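Local coordinates for protein terminal oxygenase component of carbazole 1,9a-dioxygenase (Sphingomonas, PDB 3GKQ) that probably catalyses the angular dioxygenation of carbazole, passing electrons from a Rieske [2Fe-2S] cluster to a mononuclear non-heme iron, at residues G53-L58 against G76-D81; K133-L138 against L296-L301. All coordinates share one frame; numbering follows the deposited sequence.

In the fold
Contact 1 lies far out in the Rieske region, its centre about 21 Å from the centre of the chain, and is only partly buried. Contact 2 is buried, about 8 Å from that centre. The chemistry follows the place: 53-58 meets the cluster-side loop 76-81 through one lysine-threonine hydrogen bond beside a small apolar patch, whereas 133-138 and 296-301 meet mainly through leucine and methionine side chains. No strand is shared, but the first strands of the two contacts pack together, Leu-58 CD2 lying 3.9 Å from Leu-138 CD2. A chain of layers results, running from the cluster loop through two three-stranded sheets to the large antiparallel sheet of the catalytic domain.

Contact 1: G53-L58 against G76-D81; sequences GEKVLL and GVTLSD
Lys-55 reaches out from strand 54-61 and crosses Thr-78 at about a right angle, its NZ donating a hydrogen bond of 2.8 Å to Thr-78 OG1. The lysine chain is extended at first but bends at its third torsion (chi3 68°), which turns the ammonium end to the hydroxyl; the long chain suits an exposed position where the backbones stand well apart. Thr-78 CG2 is also near, 3.6 Å from Lys-55 NZ. With a valine in its place, Lys-55 NZ would probably lose this acceptor and its end be freer to turn. The threonine is also held by its backbone: Thr-78 O accepts Asp-81 N at 3.1 Å and Trp-94 NE1, and Thr-78 N is bonded to Ser-340 OG of a neighbouring subunit. Deeper in, Leu-57 gives the apolar half. Its CG rests 4.0 Å from Ser-80 CB and its CD1 4.3 Å from Leu-79 CB, a small residue and a leucine together accommodating the branched tip. Ser-80 OG is hydrogen-bonded to Asp-70 OD2. Leu-79 approaches Cys-72 and Cys-93, and Val-77 touches the cluster, so strand 54-61 backs the loop that follows the Cys-X-His motif of a Rieske [2Fe-2S] domain.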
loop_
_atom_site.group_PDB
_atom_site.type_symbol
_atom_site.label_atom_id
_atom_site.label_comp_id
_atom_site.label_asym_id
_atom_site.label_seq_id
_atom_site.Cartn_x
_atom_site.Cartn_y
_atom_site.Cartn_z
ATOM N N GLY A 53 -11.942 8.393 13.380
ATOM C CA GLY A 53 -12.402 7.579 12.268
ATOM C C GLY A 53 -13.712 8.009 11.625
ATOM O O GLY A 53 -14.161 7.387 10.665
ATOM N N GLU A 54 -14.328 9.066 12.142
ATOM C CA GLU A 54 -15.597 9.545 11.604
ATOM C C GLU A 54 -15.421 10.780 10.720
ATOM O O GLU A 54 -14.724 11.725 11.086
ATOM C CB GLU A 54 -16.560 9.843 12.763
ATOM C CG GLU A 54 -16.995 8.576 13.519
ATOM C CD GLU A 54 -17.878 8.860 14.736
ATOM O OE1 GLU A 54 -18.605 9.873 14.741
ATOM O OE2 GLU A 54 -17.857 8.050 15.686
ATOM N N LYS A 55 -16.048 10.760 9.548
ATOM C CA LYS A 55 -15.959 11.881 8.615
ATOM C C LYS A 55 -17.080 12.878 8.882
ATOM O O LYS A 55 -18.263 12.541 8.817
ATOM C CB LYS A 55 -16.010 11.367 7.176
ATOM C CG LYS A 55 -14.796 10.514 6.809
ATOM C CD LYS A 55 -14.933 9.866 5.438
ATOM C CE LYS A 55 -14.895 10.893 4.319
ATOM N NZ LYS A 55 -15.046 10.250 2.978
ATOM N N VAL A 56 -16.693 14.111 9.182
ATOM C CA VAL A 56 -17.644 15.166 9.508
ATOM C C VAL A 56 -17.504 16.379 8.588
ATOM O O VAL A 56 -16.417 16.665 8.091
ATOM C CB VAL A 56 -17.438 15.614 10.979
ATOM C CG1 VAL A 56 -18.476 16.654 11.375
ATOM C CG2 VAL A 56 -17.512 14.392 11.903
ATOM N N LEU A 57 -18.612 17.076 8.352
ATOM C CA LEU A 57 -18.596 18.266 7.506
ATOM C C LEU A 57 -19.014 19.461 8.359
ATOM O O LEU A 57 -20.087 19.456 8.969
ATOM C CB LEU A 57 -19.569 18.123 6.331
ATOM C CG LEU A 57 -19.093 18.578 4.941
ATOM C CD1 LEU A 57 -20.317 18.902 4.096
ATOM C CD2 LEU A 57 -18.173 19.791 5.023
ATOM N N LEU A 58 -18.164 20.477 8.399
ATOM C CA LEU A 58 -18.441 21.674 9.187
ATOM C C LEU A 58 -18.842 22.854 8.305
ATOM O O LEU A 58 -18.463 22.932 7.141
ATOM C CB LEU A 58 -17.199 22.077 9.985
ATOM C CG LEU A 58 -16.467 21.029 10.827
ATOM C CD1 LEU A 58 -15.190 21.650 11.384
ATOM C CD2 LEU A 58 -17.365 20.536 11.942
ATOM N N GLY A 76 -24.557 6.746 -0.053
ATOM C CA GLY A 76 -23.353 6.831 0.751
ATOM C C GLY A 76 -22.168 7.620 0.233
ATOM O O GLY A 76 -21.054 7.403 0.704
ATOM N N VAL A 77 -22.376 8.530 -0.717
ATOM C CA VAL A 77 -21.254 9.315 -1.216
ATOM C C VAL A 77 -20.829 10.329 -0.164
ATOM O O VAL A 77 -21.575 10.618 0.779
ATOM C CB VAL A 77 -21.602 10.081 -2.515
ATOM C CG1 VAL A 77 -22.060 9.103 -3.589
ATOM C CG2 VAL A 77 -22.672 11.147 -2.236
ATOM N N THR A 78 -19.623 10.858 -0.326
ATOM C CA THR A 78 -19.104 11.859 0.591
ATOM C C THR A 78 -19.606 13.219 0.095
ATOM O O THR A 78 -19.273 13.643 -1.008
ATOM C CB THR A 78 -17.564 11.835 0.602
ATOM O OG1 THR A 78 -17.117 10.561 1.091
ATOM C CG2 THR A 78 -17.012 12.940 1.490
ATOM N N LEU A 79 -20.413 13.893 0.907
ATOM C CA LEU A 79 -20.975 15.189 0.521
ATOM C C LEU A 79 -19.910 16.205 0.128
ATOM O O LEU A 79 -20.038 16.877 -0.897
ATOM C CB LEU A 79 -21.824 15.758 1.659
ATOM C CG LEU A 79 -23.070 14.954 2.046
ATOM C CD1 LEU A 79 -23.653 15.497 3.349
ATOM C CD2 LEU A 79 -24.091 15.022 0.925
ATOM N N SER A 80 -18.855 16.299 0.934
ATOM C CA SER A 80 -17.773 17.250 0.687
ATOM C C SER A 80 -16.971 17.014 -0.593
ATOM O O SER A 80 -16.104 17.822 -0.927
ATOM C CB SER A 80 -16.818 17.303 1.889
ATOM O OG SER A 80 -16.133 16.072 2.072
ATOM N N ASP A 81 -17.234 15.919 -1.305
ATOM C CA ASP A 81 -16.520 15.679 -2.560
ATOM C C ASP A 81 -16.909 16.763 -3.581
ATOM O O ASP A 81 -16.179 17.017 -4.538
ATOM C CB ASP A 81 -16.847 14.293 -3.129
ATOM C CG ASP A 81 -16.016 13.175 -2.487
ATOM O OD1 ASP A 81 -15.178 13.469 -1.606
ATOM O OD2 ASP A 81 -16.204 12.001 -2.871
#

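Contact 2: K133-L138 against L296-L301; sequences KGLVFL and LYLQML
Leu-135 meets Leu-298 and Met-300 on one side of strand 294-304, while the strand's flat group, the Tyr-297 ring, lies on the other: Gln-299 CG sits 3.3 Å above one ring face, offset toward the rim, and Arg-338 makes a cation-pi contact with the ring. Tyr-297 OH is hydrogen-bonded to Glu-285, Gln-299 OE1 to Gln-166 and Arg-168, and its NE2 to Leu-327 O, so polar groups buried on that side find partners. The side facing 133-138 is apolar. Leu-135 and Leu-298 come tip to tip, CD2 of the first 3.7 Å from CD1 of the second. This joins the small sheet of strands 31-35, 135-140 and 129-132 to the seven-stranded antiparallel sheet of the catalytic domain, whose Bet v 1-like relatives have the helix-grip fold. Met-300 also meets Leu-135 tip to tip, its chain bent twice (chi2 -54°, chi3 -71°), which brings CE to 3.6 Å from Leu-135 CD1. A flexible, unbranched thioether suits this fit against a branched leucine. Trp-286 borders both Leu-298 and Met-300, and Leu-37 packs on Leu-135. Lys-133 O also lies 4.2 Å from Met-300 CE, while Lys-133 NZ bonds to Asp-158 O and Leu-161 O.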
loop_
_atom_site.group_PDB
_atom_site.type_symbol
_atom_site.label_atom_id
_atom_site.label_comp_id
_atom_site.label_asym_id
_atom_site.label_seq_id
_atom_site.Cartn_x
_atom_site.Cartn_y
_atom_site.Cartn_z
ATOM N N LYS A 133 -11.889 29.771 22.809
ATOM C CA LYS A 133 -10.466 30.035 22.653
ATOM C C LYS A 133 -9.942 29.851 21.237
ATOM O O LYS A 133 -8.828 29.367 21.045
ATOM C CB LYS A 133 -9.677 29.139 23.610
ATOM C CG LYS A 133 -10.047 29.333 25.065
ATOM C CD LYS A 133 -9.841 30.785 25.481
ATOM C CE LYS A 133 -10.267 31.024 26.918
ATOM N NZ LYS A 133 -10.091 32.454 27.297
ATOM N N GLY A 134 -10.747 30.236 20.253
ATOM C CA GLY A 134 -10.330 30.123 18.867
ATOM C C GLY A 134 -10.339 28.712 18.308
ATOM O O GLY A 134 -9.755 28.458 17.257
ATOM N N LEU A 135 -11.007 27.796 18.998
ATOM C CA LEU A 135 -11.073 26.409 18.544
ATOM C C LEU A 135 -12.503 25.903 18.437
ATOM O O LEU A 135 -13.373 26.293 19.215
ATOM C CB LEU A 135 -10.314 25.495 19.512
ATOM C CG LEU A 135 -8.800 25.651 19.633
ATOM C CD1 LEU A 135 -8.312 24.883 20.857
ATOM C CD2 LEU A 135 -8.129 25.145 18.365
ATOM N N VAL A 136 -12.739 25.032 17.465
ATOM C CA VAL A 136 -14.056 24.437 17.293
ATOM C C VAL A 136 -13.985 23.015 17.843
ATOM O O VAL A 136 -13.253 22.175 17.314
ATOM C CB VAL A 136 -14.474 24.395 15.801
ATOM C CG1 VAL A 136 -13.339 23.852 14.956
ATOM C CG2 VAL A 136 -15.705 23.512 15.626
ATOM N N PHE A 137 -14.724 22.759 18.918
ATOM C CA PHE A 137 -14.761 21.437 19.539
ATOM C C PHE A 137 -16.010 20.673 19.112
ATOM O O PHE A 137 -17.093 21.253 18.993
ATOM C CB PHE A 137 -14.789 21.540 21.066
ATOM C CG PHE A 137 -13.533 22.087 21.673
ATOM C CD1 PHE A 137 -13.275 23.456 21.665
ATOM C CD2 PHE A 137 -12.622 21.235 22.288
ATOM C CE1 PHE A 137 -12.128 23.969 22.266
ATOM C CE2 PHE A 137 -11.469 21.735 22.891
ATOM C CZ PHE A 137 -11.222 23.107 22.881
ATOM N N LEU A 138 -15.855 19.373 18.889
ATOM C CA LEU A 138 -16.980 18.525 18.522
ATOM C C LEU A 138 -17.126 17.448 19.587
ATOM O O LEU A 138 -16.128 16.969 20.130
ATOM C CB LEU A 138 -16.742 17.841 17.177
ATOM C CG LEU A 138 -16.506 18.682 15.926
ATOM C CD1 LEU A 138 -16.418 17.749 14.721
ATOM C CD2 LEU A 138 -17.633 19.692 15.747
ATOM N N LEU A 296 -4.115 14.439 14.957
ATOM C CA LEU A 296 -3.993 15.866 14.730
ATOM C C LEU A 296 -3.277 16.418 15.963
ATOM O O LEU A 296 -3.809 16.374 17.069
ATOM C CB LEU A 296 -5.388 16.484 14.589
ATOM C CG LEU A 296 -5.577 17.943 14.160
ATOM C CD1 LEU A 296 -5.133 18.863 15.273
ATOM C CD2 LEU A 296 -4.804 18.211 12.870
ATOM N N TYR A 297 -2.058 16.901 15.766
ATOM C CA TYR A 297 -1.271 17.467 16.855
ATOM C C TYR A 297 -1.590 18.960 16.919
ATOM O O TYR A 297 -1.176 19.732 16.056
ATOM C CB TYR A 297 0.218 17.219 16.590
ATOM C CG TYR A 297 1.174 17.882 17.559
ATOM C CD1 TYR A 297 0.901 17.919 18.927
ATOM C CD2 TYR A 297 2.376 18.435 17.110
ATOM C CE1 TYR A 297 1.800 18.487 19.828
ATOM C CE2 TYR A 297 3.288 19.008 18.003
ATOM C CZ TYR A 297 2.992 19.027 19.361
ATOM O OH TYR A 297 3.892 19.566 20.253
ATOM N N LEU A 298 -2.355 19.343 17.938
ATOM C CA LEU A 298 -2.787 20.725 18.142
ATOM C C LEU A 298 -1.944 21.362 19.248
ATOM O O LEU A 298 -1.929 20.873 20.377
ATOM C CB LEU A 298 -4.258 20.738 18.564
ATOM C CG LEU A 298 -5.253 21.795 18.071
ATOM C CD1 LEU A 298 -6.208 22.108 19.215
ATOM C CD2 LEU A 298 -4.557 23.061 17.612
ATOM N N GLN A 299 -1.257 22.453 18.923
ATOM C CA GLN A 299 -0.406 23.152 19.886
ATOM C C GLN A 299 -0.976 24.527 20.200
ATOM O O GLN A 299 -1.025 25.384 19.323
ATOM C CB GLN A 299 0.994 23.342 19.311
ATOM C CG GLN A 299 1.743 22.071 19.011
ATOM C CD GLN A 299 2.962 22.324 18.156
ATOM O OE1 GLN A 299 2.849 22.604 16.960
ATOM N NE2 GLN A 299 4.141 22.243 18.766
ATOM N N MET A 300 -1.395 24.738 21.445
ATOM C CA MET A 300 -1.953 26.025 21.843
ATOM C C MET A 300 -1.067 26.702 22.882
ATOM O O MET A 300 -0.543 26.050 23.788
ATOM C CB MET A 300 -3.355 25.857 22.447
ATOM C CG MET A 300 -4.320 24.987 21.645
ATOM S SD MET A 300 -4.523 25.498 19.944
ATOM C CE MET A 300 -5.460 27.025 20.157
ATOM N N LEU A 301 -0.896 28.012 22.740
ATOM C CA LEU A 301 -0.114 28.791 23.693
ATOM C C LEU A 301 -1.056 29.816 24.308
ATOM O O LEU A 301 -1.779 30.519 23.597
ATOM C CB LEU A 301 1.057 29.504 23.008
ATOM C CG LEU A 301 2.220 28.627 22.532
ATOM C CD1 LEU A 301 3.351 29.515 22.059
ATOM C CD2 LEU A 301 2.702 27.725 23.666
#